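Local coordinates for protein UDP-4-amino-4,6-dideoxy-N-acetyl-beta-L-altrosamine transaminase (Helicobacter pylori, PDB 2FNU) that catalyses the pyridoxal phosphate-dependent transamination of a UDP-4-keto sugar, the second step in making pseudaminic acid for flagellin modification, at residues I310-H315 with I345-H350; F270-P275 with H284-L289; A5-C10 with H180-I185. All coordinates share one frame; numbering follows the deposited sequence.

How the contacts relate
Contacts 1 and 2 both reach one three-stranded antiparallel sheet, 270-272, 286-290 and 344-347, with strand 286-290 in the middle, contact 1 through strand 344-347; their centres lie about 10 Å apart. Contact 2 is the partly buried edge pairing of that sheet, held by regular backbone bonds, apolar side chains and two waters. Contact 1 is wholly buried and replaces ladder pairing by a single bridge, after which its chain turns to the nucleotide sugar. Contact 3, also buried, joins two loops by one direct hydrogen bond, with UD1 and PMP lying against its residues. Contacts 1 and 3 meet through His315 and Tyr6, and both touch the second subunit, whereas contact 2 touches no other protein chain.

Contact 1: residues I310-H315 with I345-H350; sequences ILAQVH and ISLPCH. With UD1 (uridine-diphosphate-N-acetylglucosamine), chain F.
With CG set opposite the carbonyl carbon (chi1 -59°), the His315 ring swings back toward Ser346, whose OG takes the equivalent position (chi1 -61°) and meets ND1. His315 ND1 donates to Ser346 OG at 2.7 Å, and the hydroxyl lies near the ring plane, 13° out of it. Glu344 hydrogen-bonds the same hydroxyl and also the His315 backbone N, so one carboxylate braces both partners. At NE2 the ring is hydrogen-bonded to Tyr6 OH, which fixes its rotation from two sides.

The backbones meet in a single antiparallel bridge, the hydrogen-bonded pair Gln313 and Ser346, at the edge strand 344-347 of a three-stranded sheet. Ser346 N reaches Gln313 O at 2.7 Å, nearly in line with the carbonyl; the return bond from Gln313 N to Ser346 O is longer, 3.2 Å. Ala312 CB packs on Ile345 CG2 at 3.6 Å, while Ile310 CG2 touches Pro348 CD at 3.7 Å, the two side chains crossing near a right angle.

The Gln313 side chain bends off toward the substrate. Its OE1 accepts from Val314 N at 2.8 Å, which holds the amide so that NE2 can donate to UD1 O2A at 3.1 Å and to the carbonyl of Phe217 of the second subunit.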
loop_
_atom_site.group_PDB
_atom_site.type_symbol
_atom_site.label_atom_id
_atom_site.label_comp_id
_atom_site.label_asym_id
_atom_site.label_seq_id
_atom_site.Cartn_x
_atom_site.Cartn_y
_atom_site.Cartn_z
ATOM N N ILE B 310 23.075 -22.416 -3.247
ATOM C CA ILE B 310 22.393 -21.858 -4.427
ATOM C C ILE B 310 20.894 -21.842 -4.160
ATOM O O ILE B 310 20.221 -22.873 -4.317
ATOM C CB ILE B 310 22.691 -22.693 -5.687
ATOM C CG1 ILE B 310 24.208 -22.790 -5.917
ATOM C CG2 ILE B 310 22.018 -22.081 -6.929
ATOM C CD1 ILE B 310 24.571 -23.906 -6.850
ATOM N N LEU B 311 20.384 -20.680 -3.743
ATOM C CA LEU B 311 19.018 -20.602 -3.202
ATOM C C LEU B 311 18.001 -20.410 -4.316
ATOM O O LEU B 311 17.253 -19.419 -4.363
ATOM C CB LEU B 311 18.909 -19.536 -2.111
ATOM C CG LEU B 311 19.985 -19.634 -1.014
ATOM C CD1 LEU B 311 19.801 -18.507 0.034
ATOM C CD2 LEU B 311 20.004 -21.009 -0.342
ATOM N N ALA B 312 17.958 -21.410 -5.191
ATOM C CA ALA B 312 17.137 -21.332 -6.382
ATOM C C ALA B 312 15.669 -21.397 -6.002
ATOM O O ALA B 312 15.320 -21.909 -4.929
ATOM C CB ALA B 312 17.488 -22.462 -7.345
ATOM N N GLN B 313 14.817 -20.902 -6.899
ATOM C CA GLN B 313 13.385 -20.822 -6.637
ATOM C C GLN B 313 12.641 -21.308 -7.882
ATOM O O GLN B 313 13.235 -21.416 -8.951
ATOM C CB GLN B 313 13.035 -19.365 -6.287
ATOM C CG GLN B 313 11.581 -19.074 -5.955
ATOM C CD GLN B 313 11.051 -19.959 -4.852
ATOM O OE1 GLN B 313 10.784 -21.144 -5.061
ATOM N NE2 GLN B 313 10.882 -19.379 -3.663
ATOM N N VAL B 314 11.350 -21.613 -7.745
ATOM C CA VAL B 314 10.541 -22.026 -8.878
ATOM C C VAL B 314 9.474 -20.964 -9.144
ATOM O O VAL B 314 8.775 -20.526 -8.209
ATOM C CB VAL B 314 9.860 -23.382 -8.617
ATOM C CG1 VAL B 314 8.922 -23.774 -9.789
ATOM C CG2 VAL B 314 10.914 -24.479 -8.384
ATOM N N HIS B 315 9.367 -20.549 -10.411
ATOM C CA HIS B 315 8.327 -19.606 -10.856
ATOM C C HIS B 315 7.578 -20.243 -12.039
ATOM O O HIS B 315 8.156 -20.354 -13.113
ATOM C CB HIS B 315 9.014 -18.301 -11.309
ATOM C CG HIS B 315 9.838 -17.648 -10.240
ATOM N ND1 HIS B 315 11.196 -17.868 -10.091
ATOM C CD2 HIS B 315 9.497 -16.759 -9.279
ATOM C CE1 HIS B 315 11.645 -17.157 -9.075
ATOM N NE2 HIS B 315 10.638 -16.466 -8.569
ATOM N N ILE B 345 13.425 -24.037 -12.988
ATOM C CA ILE B 345 14.206 -23.593 -11.826
ATOM C C ILE B 345 14.791 -22.242 -12.178
ATOM O O ILE B 345 15.354 -22.084 -13.264
ATOM C CB ILE B 345 15.363 -24.554 -11.484
ATOM C CG1 ILE B 345 14.813 -25.954 -11.183
ATOM C CG2 ILE B 345 16.143 -24.022 -10.292
ATOM C CD1 ILE B 345 15.919 -27.003 -10.921
ATOM N N SER B 346 14.639 -21.271 -11.269
ATOM C CA SER B 346 15.234 -19.946 -11.438
ATOM C C SER B 346 16.537 -19.856 -10.676
ATOM O O SER B 346 16.563 -20.038 -9.463
ATOM C CB SER B 346 14.283 -18.862 -10.941
ATOM O OG SER B 346 13.081 -18.915 -11.713
ATOM N N LEU B 347 17.615 -19.570 -11.401
ATOM C CA LEU B 347 18.946 -19.492 -10.790
ATOM C C LEU B 347 19.323 -18.077 -10.380
ATOM O O LEU B 347 18.803 -17.099 -10.942
ATOM C CB LEU B 347 19.994 -20.020 -11.774
ATOM C CG LEU B 347 19.807 -21.467 -12.245
ATOM C CD1 LEU B 347 20.932 -21.810 -13.226
ATOM C CD2 LEU B 347 19.825 -22.456 -11.083
ATOM N N PRO B 348 20.248 -17.940 -9.411
ATOM C CA PRO B 348 20.631 -16.583 -9.020
ATOM C C PRO B 348 21.016 -15.682 -10.196
ATOM O O PRO B 348 21.838 -16.046 -11.043
ATOM C CB PRO B 348 21.811 -16.803 -8.063
ATOM C CG PRO B 348 21.533 -18.177 -7.461
ATOM C CD PRO B 348 20.949 -18.971 -8.615
ATOM N N CYS B 349 20.407 -14.507 -10.240
ATOM C CA CYS B 349 20.612 -13.595 -11.345
ATOM C C CYS B 349 20.190 -12.218 -10.848
ATOM O O CYS B 349 19.011 -11.995 -10.578
ATOM C CB CYS B 349 19.762 -14.012 -12.543
ATOM S SG CYS B 349 19.972 -12.917 -13.970
ATOM N N HIS B 350 21.166 -11.339 -10.658
ATOM C CA HIS B 350 20.948 -9.939 -10.260
ATOM C C HIS B 350 22.220 -9.148 -10.563
ATOM O O HIS B 350 23.271 -9.725 -10.873
ATOM C CB HIS B 350 20.554 -9.809 -8.784
ATOM C CG HIS B 350 21.561 -10.387 -7.846
ATOM N ND1 HIS B 350 22.687 -9.695 -7.447
ATOM C CD2 HIS B 350 21.614 -11.592 -7.225
ATOM C CE1 HIS B 350 23.389 -10.451 -6.619
ATOM N NE2 HIS B 350 22.769 -11.610 -6.477
HETATM C "C1'" UD1 F . 6.938 -13.353 -4.714
HETATM C "C2'" UD1 F . 7.236 -13.842 -6.143
HETATM C "C3'" UD1 F . 7.959 -12.792 -6.980
HETATM C "C4'" UD1 F . 7.273 -11.425 -6.853
HETATM C "C5'" UD1 F . 6.959 -11.004 -5.405
HETATM C "C6'" UD1 F . 8.194 -10.470 -4.674
HETATM C "C7'" UD1 F . 7.470 -16.298 -6.167
HETATM C "C8'" UD1 F . 8.364 -17.484 -5.921
HETATM N "N2'" UD1 F . 8.015 -15.079 -6.085
HETATM O "O1'" UD1 F . 8.136 -13.334 -3.934
HETATM O "O3'" UD1 F . 7.958 -13.184 -8.373
HETATM O "O5'" UD1 F . 6.310 -12.058 -4.673
HETATM O "O7'" UD1 F . 6.304 -16.459 -6.436
HETATM N N1 UD1 F . 15.029 -10.927 -0.935
HETATM C C2 UD1 F . 16.046 -9.970 -0.744
HETATM N N3 UD1 F . 15.737 -8.751 -0.272
HETATM C C4 UD1 F . 14.477 -8.413 0.037
HETATM C C5 UD1 F . 13.426 -9.314 -0.129
HETATM C C6 UD1 F . 13.694 -10.588 -0.614
HETATM O O2 UD1 F . 17.235 -10.264 -1.020
HETATM O O4 UD1 F . 14.244 -7.270 0.473
HETATM C C1B UD1 F . 15.400 -12.263 -1.442
HETATM C C2B UD1 F . 15.745 -13.131 -0.239
HETATM O "O2'" UD1 F . 16.907 -13.909 -0.539
HETATM C C3B UD1 F . 14.536 -14.023 -0.062
HETATM C C4B UD1 F . 14.006 -14.147 -1.475
HETATM O O4B UD1 F . 14.313 -12.907 -2.121
HETATM O O3B UD1 F . 14.853 -15.307 0.488
HETATM C C5B UD1 F . 12.507 -14.370 -1.459
HETATM O O5B UD1 F . 12.070 -14.473 -2.807
HETATM P PA UD1 F . 10.640 -15.158 -3.112
HETATM O O1A UD1 F . 10.338 -14.975 -4.592
HETATM O O2A UD1 F . 10.651 -16.555 -2.515
HETATM O O3A UD1 F . 9.742 -14.161 -2.205
HETATM P PB UD1 F . 8.159 -13.917 -2.425
HETATM O O1B UD1 F . 7.424 -15.249 -2.402
HETATM O O2B UD1 F . 7.750 -12.788 -1.490
#

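Contact 2: residues F270-P275 with H284-L289; sequences FTPLHP and HLYPIL
Phe270 lays its ring against Ile288, and the aliphatic chain can be followed outward along it. Ile288 CB sits 3.7 Å from Phe270 CD1, at the near side of the ring. The CG2 branch lies beside CD1 and CE1 of the same ring. The other branch, with CG1 between the backbone N and the carbonyl carbon (chi1 63°), carries CD1 over the ring face: CD1 is 3.7 Å from the Phe270 centroid and 9° off the normal, a CH-pi contact close to the ring centre.

This packing rides on an antiparallel ladder. Thr271 and Leu289 form the hydrogen-bonded pair, with N to O distances of 2.9 Å in both directions; Pro272 and Ile288 follow as the non-hydrogen-bonded pair. Leu273 N then donates to Pro287 O at 3.2 Å. As the chain turns into the 3-10 segment at 274-275, a water continues the link, accepting from His274 N and donating to the same Pro287 O at 2.8 Å. This water lies over the centre of one face of the Tyr286 ring. Another water joins Thr271 OG1 to Leu289 O.

On the face bearing Thr271, Leu273 CD2 packs on Leu289 CD1 at 3.8 Å. Toward the other face, Pro272 and Tyr286 run side by side, and the Tyr286 hydroxyl is hydrogen-bonded to Asp261 of helix 246-264. Phe270 reaches Val365 and Leu366 of helix 355-370, while strand 286-290 pairs through Tyr286 and Ile288 with strand 344-347, leaving 270-272 as an outer strand.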
loop_
_atom_site.group_PDB
_atom_site.type_symbol
_atom_site.label_atom_id
_atom_site.label_comp_id
_atom_site.label_asym_id
_atom_site.label_seq_id
_atom_site.Cartn_x
_atom_site.Cartn_y
_atom_site.Cartn_z
ATOM N N PHE B 270 19.413 -29.832 -18.772
ATOM C CA PHE B 270 18.356 -28.817 -18.814
ATOM C C PHE B 270 18.599 -27.840 -19.942
ATOM O O PHE B 270 19.715 -27.771 -20.471
ATOM C CB PHE B 270 18.267 -28.048 -17.480
ATOM C CG PHE B 270 19.583 -27.478 -17.016
ATOM C CD1 PHE B 270 20.101 -26.308 -17.585
ATOM C CD2 PHE B 270 20.310 -28.122 -16.021
ATOM C CE1 PHE B 270 21.328 -25.799 -17.165
ATOM C CE2 PHE B 270 21.554 -27.631 -15.599
ATOM C CZ PHE B 270 22.055 -26.460 -16.166
ATOM N N THR B 271 17.562 -27.076 -20.279
ATOM C CA THR B 271 17.623 -26.077 -21.349
ATOM C C THR B 271 17.451 -24.672 -20.750
ATOM O O THR B 271 16.379 -24.358 -20.261
ATOM C CB THR B 271 16.495 -26.331 -22.382
ATOM O OG1 THR B 271 16.611 -27.673 -22.896
ATOM C CG2 THR B 271 16.547 -25.330 -23.542
ATOM N N PRO B 272 18.495 -23.818 -20.834
ATOM C CA PRO B 272 18.291 -22.437 -20.419
ATOM C C PRO B 272 17.411 -21.716 -21.440
ATOM O O PRO B 272 17.502 -21.966 -22.658
ATOM C CB PRO B 272 19.702 -21.834 -20.446
ATOM C CG PRO B 272 20.633 -22.996 -20.612
ATOM C CD PRO B 272 19.872 -24.054 -21.304
ATOM N N LEU B 273 16.585 -20.793 -20.961
ATOM C CA LEU B 273 15.739 -20.022 -21.871
ATOM C C LEU B 273 16.479 -18.828 -22.470
ATOM O O LEU B 273 16.115 -18.352 -23.546
ATOM C CB LEU B 273 14.487 -19.523 -21.143
ATOM C CG LEU B 273 13.458 -20.587 -20.739
ATOM C CD1 LEU B 273 12.238 -19.908 -20.099
ATOM C CD2 LEU B 273 13.026 -21.420 -21.947
ATOM N N HIS B 274 17.519 -18.343 -21.791
ATOM C CA HIS B 274 18.160 -17.083 -22.214
ATOM C C HIS B 274 18.701 -17.054 -23.657
ATOM O O HIS B 274 18.557 -16.036 -24.338
ATOM C CB HIS B 274 19.189 -16.607 -21.169
ATOM C CG HIS B 274 19.916 -15.359 -21.555
ATOM N ND1 HIS B 274 19.439 -14.089 -21.302
ATOM C CD2 HIS B 274 21.090 -15.196 -22.205
ATOM C CE1 HIS B 274 20.299 -13.197 -21.771
ATOM N NE2 HIS B 274 21.311 -13.847 -22.318
ATOM N N PRO B 275 19.330 -18.149 -24.127
ATOM C CA PRO B 275 19.817 -18.122 -25.519
ATOM C C PRO B 275 18.741 -17.957 -26.589
ATOM O O PRO B 275 19.089 -17.686 -27.751
ATOM C CB PRO B 275 20.511 -19.483 -25.680
ATOM C CG PRO B 275 20.924 -19.845 -24.283
ATOM C CD PRO B 275 19.748 -19.394 -23.444
ATOM N N HIS B 284 15.093 -10.339 -15.369
ATOM C CA HIS B 284 14.694 -10.456 -13.967
ATOM C C HIS B 284 15.000 -11.843 -13.411
ATOM O O HIS B 284 15.484 -11.964 -12.259
ATOM C CB HIS B 284 13.213 -10.098 -13.762
ATOM C CG HIS B 284 12.733 -10.394 -12.386
ATOM N ND1 HIS B 284 13.390 -9.935 -11.259
ATOM C CD2 HIS B 284 11.693 -11.133 -11.942
ATOM C CE1 HIS B 284 12.771 -10.386 -10.180
ATOM N NE2 HIS B 284 11.740 -11.117 -10.567
ATOM N N LEU B 285 14.681 -12.873 -14.206
ATOM C CA LEU B 285 14.991 -14.268 -13.844
ATOM C C LEU B 285 15.929 -14.883 -14.859
ATOM O O LEU B 285 15.971 -14.433 -16.023
ATOM C CB LEU B 285 13.736 -15.146 -13.795
ATOM C CG LEU B 285 12.557 -14.702 -12.927
ATOM C CD1 LEU B 285 11.323 -15.616 -13.106
ATOM C CD2 LEU B 285 12.962 -14.664 -11.461
ATOM N N TYR B 286 16.640 -15.926 -14.432
ATOM C CA TYR B 286 17.380 -16.785 -15.362
ATOM C C TYR B 286 16.788 -18.191 -15.210
ATOM O O TYR B 286 17.213 -18.947 -14.328
ATOM C CB TYR B 286 18.884 -16.814 -15.034
ATOM C CG TYR B 286 19.661 -17.603 -16.052
ATOM C CD1 TYR B 286 20.178 -16.979 -17.192
ATOM C CD2 TYR B 286 19.830 -18.984 -15.908
ATOM C CE1 TYR B 286 20.894 -17.711 -18.161
ATOM C CE2 TYR B 286 20.519 -19.712 -16.871
ATOM C CZ TYR B 286 21.046 -19.071 -17.982
ATOM O OH TYR B 286 21.739 -19.786 -18.939
ATOM N N PRO B 287 15.748 -18.516 -15.998
ATOM C CA PRO B 287 15.107 -19.834 -15.909
ATOM C C PRO B 287 15.848 -20.919 -16.667
ATOM O O PRO B 287 16.334 -20.692 -17.786
ATOM C CB PRO B 287 13.732 -19.622 -16.584
ATOM C CG PRO B 287 13.603 -18.121 -16.772
ATOM C CD PRO B 287 15.025 -17.620 -16.918
ATOM N N ILE B 288 15.906 -22.098 -16.052
ATOM C CA ILE B 288 16.311 -23.293 -16.788
ATOM C C ILE B 288 15.162 -24.299 -16.723
ATOM O O ILE B 288 14.409 -24.319 -15.730
ATOM C CB ILE B 288 17.618 -23.930 -16.225
ATOM C CG1 ILE B 288 17.407 -24.418 -14.779
ATOM C CG2 ILE B 288 18.794 -22.956 -16.350
ATOM C CD1 ILE B 288 18.623 -25.185 -14.191
ATOM N N LEU B 289 15.027 -25.121 -17.765
ATOM C CA LEU B 289 13.978 -26.148 -17.812
ATOM C C LEU B 289 14.599 -27.543 -17.807
ATOM O O LEU B 289 15.281 -27.924 -18.765
ATOM C CB LEU B 289 13.086 -25.990 -19.058
ATOM C CG LEU B 289 12.351 -24.662 -19.214
ATOM C CD1 LEU B 289 11.641 -24.642 -20.561
ATOM C CD2 LEU B 289 11.377 -24.493 -18.066
HETATM O O HOH W 1 15.071 -29.363 -21.166
HETATM O O HOH W 2 17.728 -18.572 -18.886
#

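Contact 3: residues A5-C10 with H180-I185; sequences AYSEPC and HAIKPI. With UD1 (uridine-diphosphate-N-acetylglucosamine), chain F; PMP (4'-deoxy-4'-aminopyridoxal-5'-phosphate), chain E.
The Tyr6 ring meets Ile182 CD1 obliquely, the side chains crossing near a right angle, and has a UD1 phosphate oxygen at its edge. Tyr6 OH donates to UD1 O1A at 2.5 Å. The C6' methyl of the UD1 sugar lies over the centre of one face of the His180 ring, 3.3 Å above its plane. The ring's ND1 accepts from Ile182 N at 3.2 Å, and Gln30 of the second subunit is hydrogen-bonded to NE2, so both ring nitrogens are held.

A type I beta turn from His180 to Lys183, closed by Lys183 N to His180 O, presents this loop of the aminotransferase active site to the N-terminal segment. Lys183, which carries the cofactor as internal aldimine in the resting enzyme, is released here: PMP N4A is 1.3 Å from UD1 C4', joined to it as the external aldimine, and Lys183 NZ donates to PMP O3 at 3.2 Å.

Turned away from the Ser7 backbone N (chi1 -174°), OG faces the other loop and donates to Ile182 O at 2.8 Å. Ile182 CD1 lies against Tyr6 CZ at 3.7 Å, whereas its CG2 touches uracil N1 of UD1 at 3.5 Å. Pro9 CD and Ala181 CB also border the base.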
loop_
_atom_site.group_PDB
_atom_site.type_symbol
_atom_site.label_atom_id
_atom_site.label_comp_id
_atom_site.label_asym_id
_atom_site.label_seq_id
_atom_site.Cartn_x
_atom_site.Cartn_y
_atom_site.Cartn_z
ATOM N N ALA B 5 21.107 -15.764 -2.816
ATOM C CA ALA B 5 19.683 -15.568 -3.067
ATOM C C ALA B 5 19.484 -15.477 -4.572
ATOM O O ALA B 5 20.405 -15.066 -5.295
ATOM C CB ALA B 5 19.219 -14.267 -2.413
ATOM N N TYR B 6 18.301 -15.845 -5.051
ATOM C CA TYR B 6 18.098 -15.856 -6.502
ATOM C C TYR B 6 18.038 -14.460 -7.089
ATOM O O TYR B 6 18.336 -14.257 -8.259
ATOM C CB TYR B 6 16.895 -16.713 -6.914
ATOM C CG TYR B 6 15.522 -16.071 -6.807
ATOM C CD1 TYR B 6 15.019 -15.289 -7.848
ATOM C CD2 TYR B 6 14.717 -16.272 -5.684
ATOM C CE1 TYR B 6 13.760 -14.719 -7.785
ATOM C CE2 TYR B 6 13.440 -15.700 -5.608
ATOM C CZ TYR B 6 12.965 -14.925 -6.658
ATOM O OH TYR B 6 11.709 -14.351 -6.617
ATOM N N SER B 7 17.627 -13.500 -6.271
ATOM C CA SER B 7 17.737 -12.085 -6.634
ATOM C C SER B 7 17.900 -11.290 -5.359
ATOM O O SER B 7 17.525 -11.758 -4.279
ATOM C CB SER B 7 16.514 -11.586 -7.417
ATOM O OG SER B 7 16.727 -10.256 -7.876
ATOM N N GLU B 8 18.484 -10.107 -5.477
ATOM C CA GLU B 8 18.564 -9.184 -4.345
ATOM C C GLU B 8 18.617 -7.738 -4.818
ATOM O O GLU B 8 18.904 -7.472 -5.993
ATOM C CB GLU B 8 19.766 -9.502 -3.463
ATOM C CG GLU B 8 21.053 -9.434 -4.161
ATOM C CD GLU B 8 22.209 -10.012 -3.340
ATOM O OE1 GLU B 8 23.254 -9.377 -3.361
ATOM O OE2 GLU B 8 22.090 -11.077 -2.705
ATOM N N PRO B 9 18.341 -6.786 -3.906
ATOM C CA PRO B 9 18.427 -5.393 -4.307
ATOM C C PRO B 9 19.885 -4.991 -4.508
ATOM O O PRO B 9 20.774 -5.544 -3.856
ATOM C CB PRO B 9 17.831 -4.646 -3.100
ATOM C CG PRO B 9 18.102 -5.549 -1.918
ATOM C CD PRO B 9 17.956 -6.946 -2.485
ATOM N N CYS B 10 20.103 -4.016 -5.379
ATOM C CA CYS B 10 21.453 -3.574 -5.699
ATOM C C CYS B 10 21.523 -2.061 -5.576
ATOM O O CYS B 10 21.473 -1.345 -6.581
ATOM C CB CYS B 10 21.827 -4.028 -7.113
ATOM S SG CYS B 10 21.773 -5.838 -7.312
ATOM N N HIS B 180 9.459 -3.994 -6.351
ATOM C CA HIS B 180 9.787 -4.806 -5.184
ATOM C C HIS B 180 11.306 -4.957 -5.074
ATOM O O HIS B 180 12.024 -4.891 -6.085
ATOM C CB HIS B 180 9.158 -6.188 -5.333
ATOM C CG HIS B 180 9.401 -7.107 -4.171
ATOM N ND1 HIS B 180 10.496 -7.950 -4.100
ATOM C CD2 HIS B 180 8.691 -7.310 -3.035
ATOM C CE1 HIS B 180 10.440 -8.637 -2.969
ATOM N NE2 HIS B 180 9.345 -8.281 -2.315
ATOM N N ALA B 181 11.779 -5.176 -3.847
ATOM C CA ALA B 181 13.208 -5.335 -3.531
ATOM C C ALA B 181 14.018 -6.125 -4.556
ATOM O O ALA B 181 15.172 -5.796 -4.817
ATOM C CB ALA B 181 13.343 -5.999 -2.170
ATOM N N ILE B 182 13.436 -7.183 -5.115
ATOM C CA ILE B 182 14.224 -8.085 -5.962
ATOM C C ILE B 182 14.018 -7.840 -7.450
ATOM O O ILE B 182 14.521 -8.612 -8.284
ATOM C CB ILE B 182 13.989 -9.573 -5.612
ATOM C CG1 ILE B 182 12.544 -9.968 -5.931
ATOM C CG2 ILE B 182 14.366 -9.798 -4.140
ATOM C CD1 ILE B 182 12.219 -11.464 -5.725
ATOM N N LYS B 183 13.298 -6.767 -7.788
ATOM C CA LYS B 183 12.943 -6.510 -9.188
ATOM C C LYS B 183 14.024 -5.727 -9.948
ATOM O O LYS B 183 15.034 -5.322 -9.354
ATOM C CB LYS B 183 11.591 -5.814 -9.262
ATOM C CG LYS B 183 10.412 -6.726 -8.875
ATOM C CD LYS B 183 10.114 -7.771 -9.932
ATOM C CE LYS B 183 8.826 -8.533 -9.587
ATOM N NZ LYS B 183 8.957 -9.976 -9.843
ATOM N N PRO B 184 13.858 -5.569 -11.270
ATOM C CA PRO B 184 14.920 -4.919 -12.055
ATOM C C PRO B 184 15.457 -3.607 -11.484
ATOM O O PRO B 184 16.667 -3.365 -11.535
ATOM C CB PRO B 184 14.268 -4.748 -13.430
ATOM C CG PRO B 184 13.426 -6.013 -13.541
ATOM C CD PRO B 184 12.790 -6.095 -12.153
ATOM N N ILE B 185 14.566 -2.765 -10.969
ATOM C CA ILE B 185 14.983 -1.662 -10.085
ATOM C C ILE B 185 14.055 -1.729 -8.895
ATOM O O ILE B 185 12.981 -2.341 -8.980
ATOM C CB ILE B 185 14.906 -0.249 -10.719
ATOM C CG1 ILE B 185 13.459 0.124 -11.067
ATOM C CG2 ILE B 185 15.894 -0.121 -11.895
ATOM C CD1 ILE B 185 13.269 1.623 -11.441
HETATM C "C1'" UD1 F . 6.938 -13.353 -4.714
HETATM C "C2'" UD1 F . 7.236 -13.842 -6.143
HETATM C "C3'" UD1 F . 7.959 -12.792 -6.980
HETATM C "C4'" UD1 F . 7.273 -11.425 -6.853
HETATM C "C5'" UD1 F . 6.959 -11.004 -5.405
HETATM C "C6'" UD1 F . 8.194 -10.470 -4.674
HETATM C "C7'" UD1 F . 7.470 -16.298 -6.167
HETATM C "C8'" UD1 F . 8.364 -17.484 -5.921
HETATM N "N2'" UD1 F . 8.015 -15.079 -6.085
HETATM O "O1'" UD1 F . 8.136 -13.334 -3.934
HETATM O "O3'" UD1 F . 7.958 -13.184 -8.373
HETATM O "O5'" UD1 F . 6.310 -12.058 -4.673
HETATM O "O7'" UD1 F . 6.304 -16.459 -6.436
HETATM N N1 UD1 F . 15.029 -10.927 -0.935
HETATM C C2 UD1 F . 16.046 -9.970 -0.744
HETATM N N3 UD1 F . 15.737 -8.751 -0.272
HETATM C C4 UD1 F . 14.477 -8.413 0.037
HETATM C C5 UD1 F . 13.426 -9.314 -0.129
HETATM C C6 UD1 F . 13.694 -10.588 -0.614
HETATM O O2 UD1 F . 17.235 -10.264 -1.020
HETATM O O4 UD1 F . 14.244 -7.270 0.473
HETATM C C1B UD1 F . 15.400 -12.263 -1.442
HETATM C C2B UD1 F . 15.745 -13.131 -0.239
HETATM O "O2'" UD1 F . 16.907 -13.909 -0.539
HETATM C C3B UD1 F . 14.536 -14.023 -0.062
HETATM C C4B UD1 F . 14.006 -14.147 -1.475
HETATM O O4B UD1 F . 14.313 -12.907 -2.121
HETATM O O3B UD1 F . 14.853 -15.307 0.488
HETATM C C5B UD1 F . 12.507 -14.370 -1.459
HETATM O O5B UD1 F . 12.070 -14.473 -2.807
HETATM P PA UD1 F . 10.640 -15.158 -3.112
HETATM O O1A UD1 F . 10.338 -14.975 -4.592
HETATM O O2A UD1 F . 10.651 -16.555 -2.515
HETATM O O3A UD1 F . 9.742 -14.161 -2.205
HETATM P PB UD1 F . 8.159 -13.917 -2.425
HETATM O O1B UD1 F . 7.424 -15.249 -2.402
HETATM O O2B UD1 F . 7.750 -12.788 -1.490
HETATM N N1 PMP E . 2.912 -9.743 -10.937
HETATM C C2 PMP E . 4.052 -10.491 -11.086
HETATM C C2A PMP E . 4.303 -11.169 -12.412
HETATM C C3 PMP E . 4.949 -10.594 -10.014
HETATM O O3 PMP E . 6.106 -11.306 -10.149
HETATM C C4 PMP E . 4.673 -9.954 -8.782
HETATM C C4A PMP E . 5.579 -10.119 -7.581
HETATM N N4A PMP E . 6.203 -11.424 -7.532
HETATM C C5 PMP E . 3.535 -9.148 -8.683
HETATM C C6 PMP E . 2.705 -9.014 -9.794
HETATM C C5A PMP E . 3.194 -8.396 -7.408
HETATM O O4P PMP E . 4.071 -7.286 -7.340
HETATM P P PMP E . 4.360 -6.581 -5.915
HETATM O O1P PMP E . 5.285 -7.514 -5.170
HETATM O O2P PMP E . 5.070 -5.305 -6.259
HETATM O O3P PMP E . 3.054 -6.330 -5.211
HETATM O O HOH W 3 17.470 -7.348 -8.575
#